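Local coordinates for hypothetical protein (Pseudomonas aeruginosa, PDB 4F98) that is of unknown function, a small DUF2790-family protein that folds as a three-stranded antiparallel sheet and packs against a second copy of itself, at residues P13-H18 with H55-L60; M21-K26 with V45-H50; G39-T44 with F59-G64. One frame throughout, in Å; residues are numbered along the deposited sequence.

How the interactions relate
All three interactions gather on one antiparallel sheet, in which strand 40-48 lies between strands 27-31 and 54-62. Interaction 1 brings the early loop 13-18 slantwise over strand 54-62; interaction 2 brings the loop 21-26 to the end of strand 40-48; interaction 3 pairs strands 40-48 and 54-62 directly. Along the chain the two loops come first, then the two hairpin strands. The centres of interactions 1 and 2 are about 11 Å apart, and the two contacts meet where His55 bonds Asp49; those of 2 and 3 lie about 18 Å apart on opposite sides of the chain's centre. Each touches the second subunit, so the same loops and strands that pack on each other also face it.

Interaction 1 of 3, residues P13-H18 with H55-L60; sequences PVEEYH and HKIRFL
Tyr17 lies against Ile57 and Phe59, and here the contact is tight. The Ile57 CD1 methyl sits over the middle of the Tyr17 ring, 3.7 Å from its centroid and almost on the ring normal, a CH-pi contact. Ile57 CG2 meets Tyr17 CB at 3.6 Å. The same tyrosine turns the edge carrying CE2 toward the face of Phe59 in a T-shaped pair, ring centroids 5.0 Å apart and planes at 60°. CG anti to the backbone N (chi1 177°) places the Tyr17 ring with one face on Ile57 and its CE2 edge at Phe59. Its hydroxyl bonds to Trp62 NE1 of the second subunit and to a glycerol, probably from the crystallisation liquor.

The loop 13-18 thus runs over strand 54-62, an outer strand of the antiparallel sheet within this chain, and is tied to it by a single direct backbone hydrogen bond, from Glu15 N to Lys56 O at 2.9 Å, nearly straight at 165°. The Glu15 carboxylate then reaches His55, whose ND1 donates to Glu15 OE2 at 2.8 Å on the syn side, with a weaker branch to OE1. The bond to OE2 is bent, and that oxygen is tilted out of the imidazole plane; carboxylate and imidazole planes stand perpendicular. Because His55 NE2 bonds to Asp49, both ring nitrogens are occupied, which fixes the ring's rotation.

Toward Pro13 and Val14 the fit becomes looser and wetter. At the Pro13 end one water bridges Pro13 O, Glu15 OE1 and Lys56 N; farther along, between the backbones, another takes the N-H of Arg58 and donates to Glu15 O. Exposed Val14 puts its CG2 methyl by the Arg58 guanidinium, 3.4 Å from NH1, and near the Lys56 methylene CD, while Lys56 NZ turns away to the carbonyls of Gly9 and Leu12.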
loop_
_atom_site.group_PDB
_atom_site.type_symbol
_atom_site.label_atom_id
_atom_site.label_comp_id
_atom_site.label_asym_id
_atom_site.label_seq_id
_atom_site.Cartn_x
_atom_site.Cartn_y
_atom_site.Cartn_z
ATOM N N PRO A 13 -14.643 -15.243 -2.032
ATOM C CA PRO A 13 -13.340 -15.771 -2.391
ATOM C C PRO A 13 -12.411 -14.621 -2.739
ATOM O O PRO A 13 -12.863 -13.570 -3.146
ATOM C CB PRO A 13 -13.639 -16.588 -3.657
ATOM C CG PRO A 13 -14.723 -15.859 -4.291
ATOM C CD PRO A 13 -15.562 -15.301 -3.178
ATOM N N VAL A 14 -11.123 -14.834 -2.573
ATOM C CA VAL A 14 -10.126 -13.887 -3.047
ATOM C C VAL A 14 -10.120 -13.969 -4.573
ATOM O O VAL A 14 -10.079 -15.064 -5.153
ATOM C CB VAL A 14 -8.731 -14.216 -2.490
ATOM C CG1 VAL A 14 -7.695 -13.267 -3.033
ATOM C CG2 VAL A 14 -8.734 -14.110 -0.991
ATOM N N GLU A 15 -10.201 -12.819 -5.223
ATOM C CA GLU A 15 -10.197 -12.778 -6.675
ATOM C C GLU A 15 -8.868 -12.307 -7.216
ATOM O O GLU A 15 -8.052 -11.743 -6.506
ATOM C CB GLU A 15 -11.385 -12.010 -7.215
ATOM C CG GLU A 15 -11.448 -10.592 -6.928
ATOM C CD GLU A 15 -12.800 -9.992 -7.325
ATOM O OE1 GLU A 15 -13.874 -10.484 -6.884
ATOM O OE2 GLU A 15 -12.770 -9.020 -8.083
ATOM N N GLU A 16 -8.663 -12.584 -8.490
ATOM C CA GLU A 16 -7.448 -12.211 -9.185
ATOM C C GLU A 16 -7.251 -10.701 -9.120
ATOM O O GLU A 16 -8.164 -9.955 -9.445
ATOM C CB GLU A 16 -7.531 -12.711 -10.635
ATOM C CG GLU A 16 -6.341 -12.322 -11.498
ATOM C CD GLU A 16 -6.227 -13.093 -12.791
ATOM O OE1 GLU A 16 -6.900 -14.128 -12.923
ATOM O OE2 GLU A 16 -5.461 -12.674 -13.677
ATOM N N TYR A 17 -6.057 -10.306 -8.672
ATOM C CA TYR A 17 -5.751 -8.889 -8.666
ATOM C C TYR A 17 -4.325 -8.694 -9.227
ATOM O O TYR A 17 -3.470 -9.591 -9.243
ATOM C CB TYR A 17 -6.094 -8.249 -7.290
ATOM C CG TYR A 17 -5.760 -6.783 -7.121
ATOM C CD1 TYR A 17 -6.365 -5.802 -7.902
ATOM C CD2 TYR A 17 -4.820 -6.385 -6.201
ATOM C CE1 TYR A 17 -6.036 -4.475 -7.770
ATOM C CE2 TYR A 17 -4.497 -5.042 -6.052
ATOM C CZ TYR A 17 -5.106 -4.101 -6.847
ATOM O OH TYR A 17 -4.816 -2.760 -6.721
ATOM N N HIS A 18 -4.173 -7.540 -9.858
ATOM C CA HIS A 18 -2.908 -7.142 -10.481
ATOM C C HIS A 18 -2.602 -5.738 -10.052
ATOM O O HIS A 18 -3.440 -4.855 -10.213
ATOM C CB HIS A 18 -2.977 -7.271 -12.007
ATOM C CG HIS A 18 -3.127 -8.679 -12.447
ATOM N ND1 HIS A 18 -2.072 -9.555 -12.455
ATOM C CD2 HIS A 18 -4.224 -9.390 -12.799
ATOM C CE1 HIS A 18 -2.505 -10.745 -12.842
ATOM N NE2 HIS A 18 -3.815 -10.676 -13.035
ATOM N N HIS A 55 -16.025 -7.331 -3.736
ATOM C CA HIS A 55 -14.821 -7.983 -4.229
ATOM C C HIS A 55 -13.784 -8.038 -3.118
ATOM O O HIS A 55 -13.545 -7.010 -2.468
ATOM C CB HIS A 55 -14.222 -7.174 -5.384
ATOM C CG HIS A 55 -15.172 -6.934 -6.515
ATOM N ND1 HIS A 55 -15.234 -7.759 -7.612
ATOM C CD2 HIS A 55 -16.095 -5.965 -6.726
ATOM C CE1 HIS A 55 -16.158 -7.314 -8.451
ATOM N NE2 HIS A 55 -16.701 -6.230 -7.930
ATOM N N LYS A 56 -13.230 -9.218 -2.870
ATOM C CA LYS A 56 -12.131 -9.410 -1.930
ATOM C C LYS A 56 -10.848 -9.653 -2.705
ATOM O O LYS A 56 -10.793 -10.558 -3.549
ATOM C CB LYS A 56 -12.411 -10.605 -1.019
ATOM C CG LYS A 56 -11.296 -10.958 -0.008
ATOM C CD LYS A 56 -11.595 -12.283 0.751
ATOM C CE LYS A 56 -12.630 -12.130 1.817
ATOM N NZ LYS A 56 -13.118 -13.421 2.324
ATOM N N ILE A 57 -9.820 -8.877 -2.387
ATOM C CA ILE A 57 -8.491 -8.992 -3.013
ATOM C C ILE A 57 -7.439 -9.014 -1.906
ATOM O O ILE A 57 -7.641 -8.424 -0.841
ATOM C CB ILE A 57 -8.238 -7.878 -4.040
ATOM C CG1 ILE A 57 -8.493 -6.492 -3.437
ATOM C CG2 ILE A 57 -9.120 -8.105 -5.289
ATOM C CD1 ILE A 57 -8.037 -5.321 -4.306
ATOM N N ARG A 58 -6.362 -9.749 -2.129
ATOM C CA ARG A 58 -5.264 -9.808 -1.179
ATOM C C ARG A 58 -3.941 -9.693 -1.914
ATOM O O ARG A 58 -3.740 -10.302 -2.970
ATOM C CB ARG A 58 -5.331 -11.050 -0.293
ATOM C CG ARG A 58 -4.320 -11.050 0.856
ATOM C CD ARG A 58 -4.482 -12.213 1.828
ATOM N NE ARG A 58 -4.603 -13.489 1.137
ATOM C CZ ARG A 58 -5.698 -14.253 1.144
ATOM N NH1 ARG A 58 -6.810 -13.886 1.813
ATOM N NH2 ARG A 58 -5.673 -15.378 0.459
ATOM N N PHE A 59 -3.057 -8.869 -1.357
ATOM C CA PHE A 59 -1.853 -8.449 -2.065
ATOM C C PHE A 59 -0.855 -7.927 -1.022
ATOM O O PHE A 59 -0.999 -8.250 0.169
ATOM C CB PHE A 59 -2.231 -7.441 -3.191
ATOM C CG PHE A 59 -3.039 -6.258 -2.717
ATOM C CD1 PHE A 59 -4.406 -6.358 -2.517
ATOM C CD2 PHE A 59 -2.441 -5.029 -2.518
ATOM C CE1 PHE A 59 -5.148 -5.280 -2.058
ATOM C CE2 PHE A 59 -3.179 -3.937 -2.079
ATOM C CZ PHE A 59 -4.554 -4.069 -1.856
ATOM N N LEU A 60 0.147 -7.172 -1.454
ATOM C CA LEU A 60 1.189 -6.654 -0.568
ATOM C C LEU A 60 1.191 -5.144 -0.607
ATOM O O LEU A 60 0.871 -4.530 -1.632
ATOM C CB LEU A 60 2.570 -7.135 -1.026
ATOM C CG LEU A 60 2.787 -8.643 -1.026
ATOM C CD1 LEU A 60 4.098 -8.953 -1.764
ATOM C CD2 LEU A 60 2.763 -9.207 0.406
HETATM O O HOH W 1 -14.340 -11.578 -4.240
HETATM O O HOH W 2 -6.198 -11.050 -4.686
#

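Interaction 2 of 3, residues M21-K26 with V45-H50; sequences MQLDVK and VVYEDH
The touching backbones of 23-26 and 47-50 run steeply across one another, their end-to-end directions 79° apart, with Val25 nearest Asp49 at 4.9 Å between CA atoms. One direct backbone bond joins them: Lys26 N donates to Glu48 O at 2.8 Å, in the carbonyl plane. Asp24 O, close to Asp49 CA and the Tyr47 ring edge, is buried here without a hydrogen-bond partner.

Asp24 grips His50 with both carboxylate oxygens. OD1 receives His50 ND1 over a very short 2.5 Å, on its syn side and within the imidazole plane, while OD2 takes His50 N at 2.9 Å from above the carboxylate plane. A trans chi1 of 179° carries the Asp24 carboxylate across to His50, where its two oxygens take the ring N-H and the main-chain N-H of the same residue. Lys26 CB lies over one face of the His50 ring, near its centre, 3.7 Å from the centroid, a CH-pi contact.

In the fold, the loop leading into strand 27-31 closes over the point where strand 40-48 gives way to the hairpin turn. Tyr47 takes the apolar side: Val25 CG2 rests over one ring face, offset toward the rim, and Leu23 CD1 touches Tyr47 CE2 at 3.8 Å. Trp62 of the second subunit packs on Leu23, Val25 and Tyr47 as well. A water joins Tyr47 OH to Asp24 N. The extended Lys26 chain ends among waters: one links NZ to His50 O, and another links it to Glu48 OE2, which at 4.6 Å from Lys26 NZ is too far for a direct salt bridge; Glu48 OE1 bonds to Asn27.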
loop_
_atom_site.group_PDB
_atom_site.type_symbol
_atom_site.label_atom_id
_atom_site.label_comp_id
_atom_site.label_asym_id
_atom_site.label_seq_id
_atom_site.Cartn_x
_atom_site.Cartn_y
_atom_site.Cartn_z
HETATM N N MSE A 21 -3.831 -2.206 -11.788
HETATM C CA MSE A 21 -5.010 -2.400 -12.608
HETATM C C MSE A 21 -6.083 -1.402 -12.201
HETATM O O MSE A 21 -6.300 -1.148 -11.013
HETATM C CB MSE A 21 -5.542 -3.812 -12.497
HETATM C CG MSE A 21 -6.736 -4.058 -13.396
HETATM SE SE MSE A 21 -7.124 -5.864 -13.274
HETATM C CE MSE A 21 -6.966 -6.143 -11.358
ATOM N N GLN A 22 -6.732 -0.828 -13.213
ATOM C CA GLN A 22 -7.895 0.038 -13.025
ATOM C C GLN A 22 -9.039 -0.842 -12.503
ATOM O O GLN A 22 -9.342 -1.884 -13.079
ATOM C CB GLN A 22 -8.319 0.705 -14.345
ATOM N N LEU A 23 -9.598 -0.463 -11.363
ATOM C CA LEU A 23 -10.772 -1.142 -10.789
ATOM C C LEU A 23 -11.922 -0.154 -10.715
ATOM O O LEU A 23 -11.717 1.067 -10.750
ATOM C CB LEU A 23 -10.466 -1.702 -9.392
ATOM C CG LEU A 23 -9.392 -2.785 -9.287
ATOM C CD1 LEU A 23 -9.199 -3.196 -7.828
ATOM C CD2 LEU A 23 -9.731 -3.993 -10.117
ATOM N N ASP A 24 -13.129 -0.693 -10.566
ATOM C CA ASP A 24 -14.305 0.118 -10.372
ATOM C C ASP A 24 -14.595 0.122 -8.870
ATOM O O ASP A 24 -15.286 -0.765 -8.366
ATOM C CB ASP A 24 -15.491 -0.431 -11.157
ATOM C CG ASP A 24 -16.758 0.406 -10.935
ATOM O OD1 ASP A 24 -16.646 1.645 -10.775
ATOM O OD2 ASP A 24 -17.843 -0.173 -10.895
ATOM N N VAL A 25 -14.019 1.091 -8.162
ATOM C CA VAL A 25 -14.141 1.203 -6.710
ATOM C C VAL A 25 -15.098 2.327 -6.350
ATOM O O VAL A 25 -14.783 3.501 -6.525
ATOM C CB VAL A 25 -12.761 1.450 -6.039
ATOM C CG1 VAL A 25 -12.921 1.556 -4.513
ATOM C CG2 VAL A 25 -11.754 0.344 -6.424
ATOM N N LYS A 26 -16.269 1.961 -5.832
ATOM C CA LYS A 26 -17.194 2.946 -5.283
ATOM C C LYS A 26 -16.873 3.196 -3.814
ATOM O O LYS A 26 -16.727 4.335 -3.392
ATOM C CB LYS A 26 -18.630 2.481 -5.411
ATOM C CG LYS A 26 -19.650 3.530 -4.998
ATOM C CD LYS A 26 -21.052 3.012 -5.185
ATOM C CE LYS A 26 -22.091 4.036 -4.757
ATOM N NZ LYS A 26 -23.478 3.523 -4.934
ATOM N N VAL A 45 -8.268 -6.279 1.050
ATOM C CA VAL A 45 -9.269 -5.257 0.811
ATOM C C VAL A 45 -10.581 -5.902 0.374
ATOM O O VAL A 45 -10.574 -6.826 -0.430
ATOM C CB VAL A 45 -8.796 -4.228 -0.244
ATOM C CG1 VAL A 45 -9.950 -3.301 -0.686
ATOM C CG2 VAL A 45 -7.610 -3.428 0.294
ATOM N N VAL A 46 -11.699 -5.442 0.947
ATOM C CA VAL A 46 -13.019 -5.693 0.385
ATOM C C VAL A 46 -13.562 -4.358 -0.092
ATOM O O VAL A 46 -13.628 -3.405 0.680
ATOM C CB VAL A 46 -13.979 -6.369 1.359
ATOM C CG1 VAL A 46 -15.377 -6.579 0.710
ATOM C CG2 VAL A 46 -13.355 -7.676 1.870
ATOM N N TYR A 47 -13.935 -4.288 -1.361
ATOM C CA TYR A 47 -14.507 -3.075 -1.944
ATOM C C TYR A 47 -15.820 -3.388 -2.666
ATOM O O TYR A 47 -16.071 -4.516 -3.076
ATOM C CB TYR A 47 -13.474 -2.338 -2.844
ATOM C CG TYR A 47 -13.219 -2.957 -4.182
ATOM C CD1 TYR A 47 -14.018 -2.639 -5.280
ATOM C CD2 TYR A 47 -12.191 -3.880 -4.351
ATOM C CE1 TYR A 47 -13.801 -3.233 -6.513
ATOM C CE2 TYR A 47 -11.963 -4.478 -5.606
ATOM C CZ TYR A 47 -12.777 -4.163 -6.669
ATOM O OH TYR A 47 -12.583 -4.743 -7.892
ATOM N N GLU A 48 -16.615 -2.339 -2.836
ATOM C CA GLU A 48 -17.904 -2.356 -3.527
ATOM C C GLU A 48 -17.727 -1.616 -4.835
ATOM O O GLU A 48 -17.179 -0.501 -4.834
ATOM C CB GLU A 48 -18.947 -1.648 -2.663
ATOM C CG GLU A 48 -20.330 -1.511 -3.281
ATOM C CD GLU A 48 -21.214 -0.515 -2.578
ATOM O OE1 GLU A 48 -20.743 0.218 -1.683
ATOM O OE2 GLU A 48 -22.415 -0.467 -2.940
ATOM N N ASP A 49 -18.204 -2.206 -5.925
ATOM C CA ASP A 49 -18.174 -1.543 -7.220
ATOM C C ASP A 49 -19.457 -0.736 -7.465
ATOM O O ASP A 49 -20.376 -0.770 -6.659
ATOM C CB ASP A 49 -17.839 -2.529 -8.351
ATOM C CG ASP A 49 -18.908 -3.556 -8.636
ATOM O OD1 ASP A 49 -20.111 -3.311 -8.403
ATOM O OD2 ASP A 49 -18.521 -4.623 -9.173
ATOM N N HIS A 50 -19.518 -0.004 -8.576
ATOM C CA HIS A 50 -20.693 0.848 -8.839
ATOM C C HIS A 50 -21.966 0.055 -9.148
ATOM O O HIS A 50 -23.063 0.589 -8.962
ATOM C CB HIS A 50 -20.376 1.955 -9.869
ATOM C CG HIS A 50 -19.552 3.077 -9.294
ATOM N ND1 HIS A 50 -18.176 3.127 -9.385
ATOM C CD2 HIS A 50 -19.916 4.167 -8.571
ATOM C CE1 HIS A 50 -17.733 4.210 -8.773
ATOM N NE2 HIS A 50 -18.767 4.857 -8.267
HETATM O O HOH W 3 -13.666 -3.583 -10.197
HETATM O O HOH W 4 -22.883 0.186 -5.522
HETATM O O HOH W 5 -23.510 3.181 -7.638
HETATM O O HOH W 6 -23.730 1.890 -2.694
#

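Interaction 3 of 3, residues G39-T44 with F59-G64; sequences GVVPVT and FLEWGG
Val41 pairs with Glu61 and Val43 with Phe59 as hydrogen-bonded antiparallel pairs, each with two backbone bonds of 2.8-2.9 Å between N and O. Val40 with Trp62 and Pro42 with Leu60 are the alternating non-hydrogen-bonded pairs. Beyond the last pair Gly63 N donates to Gly39 O at 2.8 Å, tilted from the carbonyl plane, and a water spans Gly39 N and Gly63 O. CA-H...O contacts fill the spaces between these bonds, as from Val40 CA to Glu61 O at 3.3 Å.

Polar side-chain bonds centre on Glu61, whose buried carboxylate is met by a salt bridge from Arg31 and a hydrogen bond from Asn34, both of the same chain.

CH-pi contacts fall on both faces of the sheet. On the face of Val40 and Trp62, Val40 CG2 lies over the indole, 3.8 Å from the centroid of its five-membered ring. On the face of Val43, Phe59 and Glu61, Val43 CG1 stands above the Phe59 ring near its rim, 3.4 Å from CE2. With chi1 at 52°, CG1 sits between the backbone N and carbonyl carbon and also reaches Glu61 CG.

Among plain apolar contacts, Val40 CG1 meets Leu60 CB at 3.9 Å, and the extended Glu61 chain passes Val43 at about a right angle.

Segments 40-44 and 59-62 run at 127°, well short of antiparallel 180°, consistent with a marked twist in this part of the hairpin. Strand 27-31 flanks 40-48 on its other edge, and the second subunit approaches strand 54-62, its Arg31 bonding Trp62 O and Gly63 O.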
loop_
_atom_site.group_PDB
_atom_site.type_symbol
_atom_site.label_atom_id
_atom_site.label_comp_id
_atom_site.label_asym_id
_atom_site.label_seq_id
_atom_site.Cartn_x
_atom_site.Cartn_y
_atom_site.Cartn_z
ATOM N N GLY A 39 7.693 -1.797 6.477
ATOM C CA GLY A 39 8.122 -2.602 5.348
ATOM C C GLY A 39 6.938 -3.308 4.702
ATOM O O GLY A 39 5.779 -3.014 5.002
ATOM N N VAL A 40 7.229 -4.271 3.836
ATOM C CA VAL A 40 6.208 -4.895 3.025
ATOM C C VAL A 40 5.476 -5.963 3.824
ATOM O O VAL A 40 6.084 -6.843 4.446
ATOM C CB VAL A 40 6.782 -5.404 1.696
ATOM C CG1 VAL A 40 5.756 -6.214 0.952
ATOM C CG2 VAL A 40 7.276 -4.230 0.856
ATOM N N VAL A 41 4.148 -5.884 3.753
ATOM C CA VAL A 41 3.248 -6.713 4.541
ATOM C C VAL A 41 2.021 -7.066 3.705
ATOM O O VAL A 41 1.682 -6.352 2.769
ATOM C CB VAL A 41 2.831 -5.991 5.869
ATOM C CG1 VAL A 41 4.039 -5.758 6.809
ATOM C CG2 VAL A 41 2.072 -4.687 5.585
ATOM N N PRO A 42 1.318 -8.153 4.060
ATOM C CA PRO A 42 0.081 -8.469 3.362
ATOM C C PRO A 42 -1.068 -7.554 3.749
ATOM O O PRO A 42 -1.126 -7.005 4.854
ATOM C CB PRO A 42 -0.211 -9.926 3.772
ATOM C CG PRO A 42 0.432 -10.061 5.061
ATOM C CD PRO A 42 1.679 -9.215 5.016
ATOM N N VAL A 43 -1.953 -7.358 2.786
ATOM C CA VAL A 43 -3.160 -6.564 2.961
ATOM C C VAL A 43 -4.306 -7.220 2.210
ATOM O O VAL A 43 -4.137 -7.719 1.090
ATOM C CB VAL A 43 -2.942 -5.094 2.477
ATOM C CG1 VAL A 43 -2.381 -5.026 1.066
ATOM C CG2 VAL A 43 -4.226 -4.269 2.607
ATOM N N THR A 44 -5.464 -7.228 2.863
ATOM C CA THR A 44 -6.709 -7.654 2.264
ATOM C C THR A 44 -7.645 -6.466 2.197
ATOM O O THR A 44 -7.783 -5.735 3.178
ATOM C CB THR A 44 -7.341 -8.773 3.071
ATOM O OG1 THR A 44 -6.401 -9.848 3.144
ATOM C CG2 THR A 44 -8.642 -9.255 2.430
ATOM N N PHE A 59 -3.057 -8.869 -1.357
ATOM C CA PHE A 59 -1.853 -8.449 -2.065
ATOM C C PHE A 59 -0.855 -7.927 -1.022
ATOM O O PHE A 59 -0.999 -8.250 0.169
ATOM C CB PHE A 59 -2.231 -7.441 -3.191
ATOM C CG PHE A 59 -3.039 -6.258 -2.717
ATOM C CD1 PHE A 59 -4.406 -6.358 -2.517
ATOM C CD2 PHE A 59 -2.441 -5.029 -2.518
ATOM C CE1 PHE A 59 -5.148 -5.280 -2.058
ATOM C CE2 PHE A 59 -3.179 -3.937 -2.079
ATOM C CZ PHE A 59 -4.554 -4.069 -1.856
ATOM N N LEU A 60 0.147 -7.172 -1.454
ATOM C CA LEU A 60 1.189 -6.654 -0.568
ATOM C C LEU A 60 1.191 -5.144 -0.607
ATOM O O LEU A 60 0.871 -4.530 -1.632
ATOM C CB LEU A 60 2.570 -7.135 -1.026
ATOM C CG LEU A 60 2.787 -8.643 -1.026
ATOM C CD1 LEU A 60 4.098 -8.953 -1.764
ATOM C CD2 LEU A 60 2.763 -9.207 0.406
ATOM N N GLU A 61 1.565 -4.541 0.521
ATOM C CA GLU A 61 1.728 -3.097 0.613
ATOM C C GLU A 61 2.813 -2.768 1.619
ATOM O O GLU A 61 3.263 -3.636 2.369
ATOM C CB GLU A 61 0.413 -2.449 1.008
ATOM C CG GLU A 61 0.011 -2.688 2.460
ATOM C CD GLU A 61 -1.275 -1.974 2.864
ATOM O OE1 GLU A 61 -1.928 -1.310 2.024
ATOM O OE2 GLU A 61 -1.667 -2.073 4.048
ATOM N N TRP A 62 3.206 -1.510 1.652
ATOM C CA TRP A 62 4.119 -1.039 2.681
ATOM C C TRP A 62 3.306 -0.651 3.925
ATOM O O TRP A 62 2.257 -0.021 3.818
ATOM C CB TRP A 62 4.921 0.140 2.189
ATOM C CG TRP A 62 5.890 -0.230 1.123
ATOM C CD1 TRP A 62 5.607 -0.627 -0.151
ATOM C CD2 TRP A 62 7.324 -0.289 1.244
ATOM N NE1 TRP A 62 6.758 -0.878 -0.841
ATOM C CE2 TRP A 62 7.825 -0.693 -0.011
ATOM C CE3 TRP A 62 8.228 -0.020 2.281
ATOM C CZ2 TRP A 62 9.194 -0.845 -0.259
ATOM C CZ3 TRP A 62 9.595 -0.176 2.031
ATOM C CH2 TRP A 62 10.055 -0.583 0.771
ATOM N N GLY A 63 3.788 -1.064 5.084
ATOM C CA GLY A 63 3.136 -0.744 6.337
ATOM C C GLY A 63 3.085 0.748 6.598
ATOM O O GLY A 63 3.802 1.537 5.978
ATOM N N GLY A 64 2.225 1.125 7.525
ATOM C CA GLY A 64 1.966 2.512 7.808
ATOM C C GLY A 64 2.997 3.242 8.637
ATOM O O GLY A 64 2.870 4.445 8.781
HETATM O O HOH W 7 6.603 0.937 6.132
#